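Local coordinates for protein (endonuclease) (Salmonella typhimurium, PDB 1BYR) that is an endonuclease of the phospholipase D-like superfamily, built on a mixed beta-sheet flanked by helices, at residues I23-T28 and I98-V103. Numbering follows the deposited sequence.
Sequences IDSAKT and IIVDNV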
loop_
_atom_site.group_PDB
_atom_site.type_symbol
_atom_site.label_atom_id
_atom_site.label_comp_id
_atom_site.label_asym_id
_atom_site.label_seq_id
_atom_site.Cartn_x
_atom_site.Cartn_y
_atom_site.Cartn_z
ATOM N N ILE A 23 -6.715 -9.649 11.304
ATOM C CA ILE A 23 -8.154 -9.810 11.410
ATOM C C ILE A 23 -8.486 -10.757 12.564
ATOM O O ILE A 23 -9.367 -10.487 13.371
ATOM C CB ILE A 23 -8.748 -10.327 10.082
ATOM C CG1 ILE A 23 -8.544 -9.257 9.005
ATOM C CG2 ILE A 23 -10.249 -10.658 10.250
ATOM C CD1 ILE A 23 -8.642 -9.796 7.583
ATOM N N ASP A 24 -7.733 -11.845 12.655
ATOM C CA ASP A 24 -7.918 -12.836 13.707
ATOM C C ASP A 24 -7.660 -12.288 15.109
ATOM O O ASP A 24 -8.111 -12.858 16.101
ATOM C CB ASP A 24 -6.980 -14.014 13.480
ATOM C CG ASP A 24 -7.446 -14.932 12.373
ATOM O OD1 ASP A 24 -8.615 -14.815 11.927
ATOM O OD2 ASP A 24 -6.630 -15.775 11.951
ATOM N N SER A 25 -6.917 -11.190 15.183
ATOM C CA SER A 25 -6.577 -10.581 16.471
ATOM C C SER A 25 -7.629 -9.631 17.027
ATOM O O SER A 25 -7.606 -9.307 18.212
ATOM C CB SER A 25 -5.260 -9.814 16.362
ATOM O OG SER A 25 -5.495 -8.457 15.984
ATOM N N ALA A 26 -8.531 -9.170 16.175
ATOM C CA ALA A 26 -9.553 -8.219 16.599
ATOM C C ALA A 26 -10.459 -8.752 17.707
ATOM O O ALA A 26 -11.089 -9.812 17.574
ATOM C CB ALA A 26 -10.398 -7.789 15.410
ATOM N N LYS A 27 -10.519 -8.001 18.802
ATOM C CA LYS A 27 -11.360 -8.371 19.941
ATOM C C LYS A 27 -12.577 -7.458 20.041
ATOM O O LYS A 27 -13.583 -7.832 20.619
ATOM C CB LYS A 27 -10.568 -8.284 21.250
ATOM C CG LYS A 27 -9.225 -9.007 21.234
ATOM C CD LYS A 27 -9.394 -10.513 21.186
ATOM C CE LYS A 27 -8.098 -11.229 21.590
ATOM N NZ LYS A 27 -6.894 -10.825 20.789
ATOM N N THR A 28 -12.482 -6.263 19.461
ATOM C CA THR A 28 -13.585 -5.325 19.526
ATOM C C THR A 28 -14.018 -4.696 18.203
ATOM O O THR A 28 -15.210 -4.597 17.924
ATOM C CB THR A 28 -13.279 -4.199 20.521
ATOM O OG1 THR A 28 -12.134 -3.469 20.065
ATOM C CG2 THR A 28 -12.982 -4.767 21.904
ATOM N N ILE A 98 -6.817 -2.064 7.007
ATOM C CA ILE A 98 -7.596 -2.723 8.046
ATOM C C ILE A 98 -7.182 -2.099 9.380
ATOM O O ILE A 98 -6.028 -2.197 9.790
ATOM C CB ILE A 98 -7.346 -4.260 8.114
ATOM C CG1 ILE A 98 -7.758 -4.928 6.801
ATOM C CG2 ILE A 98 -8.191 -4.871 9.234
ATOM C CD1 ILE A 98 -7.658 -6.456 6.805
ATOM N N ILE A 99 -8.125 -1.407 10.020
ATOM C CA ILE A 99 -7.886 -0.780 11.312
ATOM C C ILE A 99 -8.516 -1.703 12.361
ATOM O O ILE A 99 -9.727 -1.918 12.364
ATOM C CB ILE A 99 -8.551 0.612 11.398
ATOM C CG1 ILE A 99 -8.088 1.497 10.238
ATOM C CG2 ILE A 99 -8.199 1.273 12.718
ATOM C CD1 ILE A 99 -9.054 2.618 9.911
ATOM N N VAL A 100 -7.689 -2.243 13.253
ATOM C CA VAL A 100 -8.150 -3.181 14.279
ATOM C C VAL A 100 -8.148 -2.647 15.718
ATOM O O VAL A 100 -7.146 -2.088 16.206
ATOM C CB VAL A 100 -7.291 -4.467 14.213
ATOM C CG1 VAL A 100 -7.774 -5.504 15.230
ATOM C CG2 VAL A 100 -7.351 -5.034 12.804
ATOM N N ASP A 101 -9.289 -2.786 16.387
ATOM C CA ASP A 101 -9.433 -2.378 17.773
ATOM C C ASP A 101 -9.005 -0.935 18.070
ATOM O O ASP A 101 -8.493 -0.636 19.148
ATOM C CB ASP A 101 -8.673 -3.366 18.669
ATOM C CG ASP A 101 -9.295 -4.766 18.651
ATOM O OD1 ASP A 101 -10.450 -4.887 18.194
ATOM O OD2 ASP A 101 -8.642 -5.738 19.072
ATOM N N ASN A 102 -9.225 -0.045 17.110
ATOM C CA ASN A 102 -8.906 1.365 17.273
ATOM C C ASN A 102 -7.458 1.708 17.635
ATOM O O ASN A 102 -7.170 2.832 18.022
ATOM C CB ASN A 102 -9.849 1.979 18.312
ATOM C CG ASN A 102 -9.839 3.497 18.283
ATOM O OD1 ASN A 102 -10.498 4.126 17.451
ATOM N ND2 ASN A 102 -9.092 4.095 19.202
ATOM N N VAL A 103 -6.548 0.751 17.520
ATOM C CA VAL A 103 -5.149 1.017 17.847
ATOM C C VAL A 103 -4.156 0.358 16.908
ATOM O O VAL A 103 -2.965 0.624 16.989
ATOM C CB VAL A 103 -4.794 0.566 19.275
ATOM C CG1 VAL A 103 -5.824 1.070 20.265
ATOM C CG2 VAL A 103 -4.693 -0.938 19.317
HETATM O O HOH W 1 -5.743 -6.510 17.778
#
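With its CG anti to its own carbonyl carbon (chi1 -66°), Asp101 turns its carboxylate against the backbone of Lys27 and Thr28, while Thr28, its OG1 held between backbone N and carbonyl carbon (chi1 63°), brings its hydroxyl beside the same acid. OD2 takes the amide of Lys27 on its syn lone pair, an almost straight bond of 3.0 Å from Lys27 N to Asp101 OD2; the same amide leans weakly on OD1 as well. Asp101 OD1 is reached from above the carboxylate plane by Thr28 N, 2.8 Å away; Thr28 OG1 lies 2.9 Å from Asp101 OD1, at most a weak bond. The amide of Ser29 also donates to OD1, so successive backbone N-H groups converge on one carboxylate and fix its rotation. A water bonded to Ser25 OG at 2.7 Å links that hydroxyl to Asp101 OD2, though Ser25 OG is also tied to the carbonyl of Ala22. In the PLD-like domain this carboxylate sits where the turn after helix 14-25 leads into strand 29-34, whose antiparallel neighbour, strand 97-100, ends just before Asp101; the helix-to-strand connection is thus pinned to the adjoining strand end. Lys27 bends its chain back, bringing NZ within 3.1 Å of Ser25 O in a hydrogen bond; Lys27 NZ stands 5.6 Å from Asp101 OD2, a separation at which opposite charges may still favour one another. Deeper in, the contact turns apolar. Val100 presses CG1 against the methyl of Ala26, a tight 3.5 Å from Val100 CG1 to Ala26 CB. Two residues back in strand 97-100, Ile98 sets its chain roughly perpendicular to that of Ile23 from the helix, their CD1 methyls 3.6 Å apart, and both isoleucines also lean on Ile30 of strand 29-34.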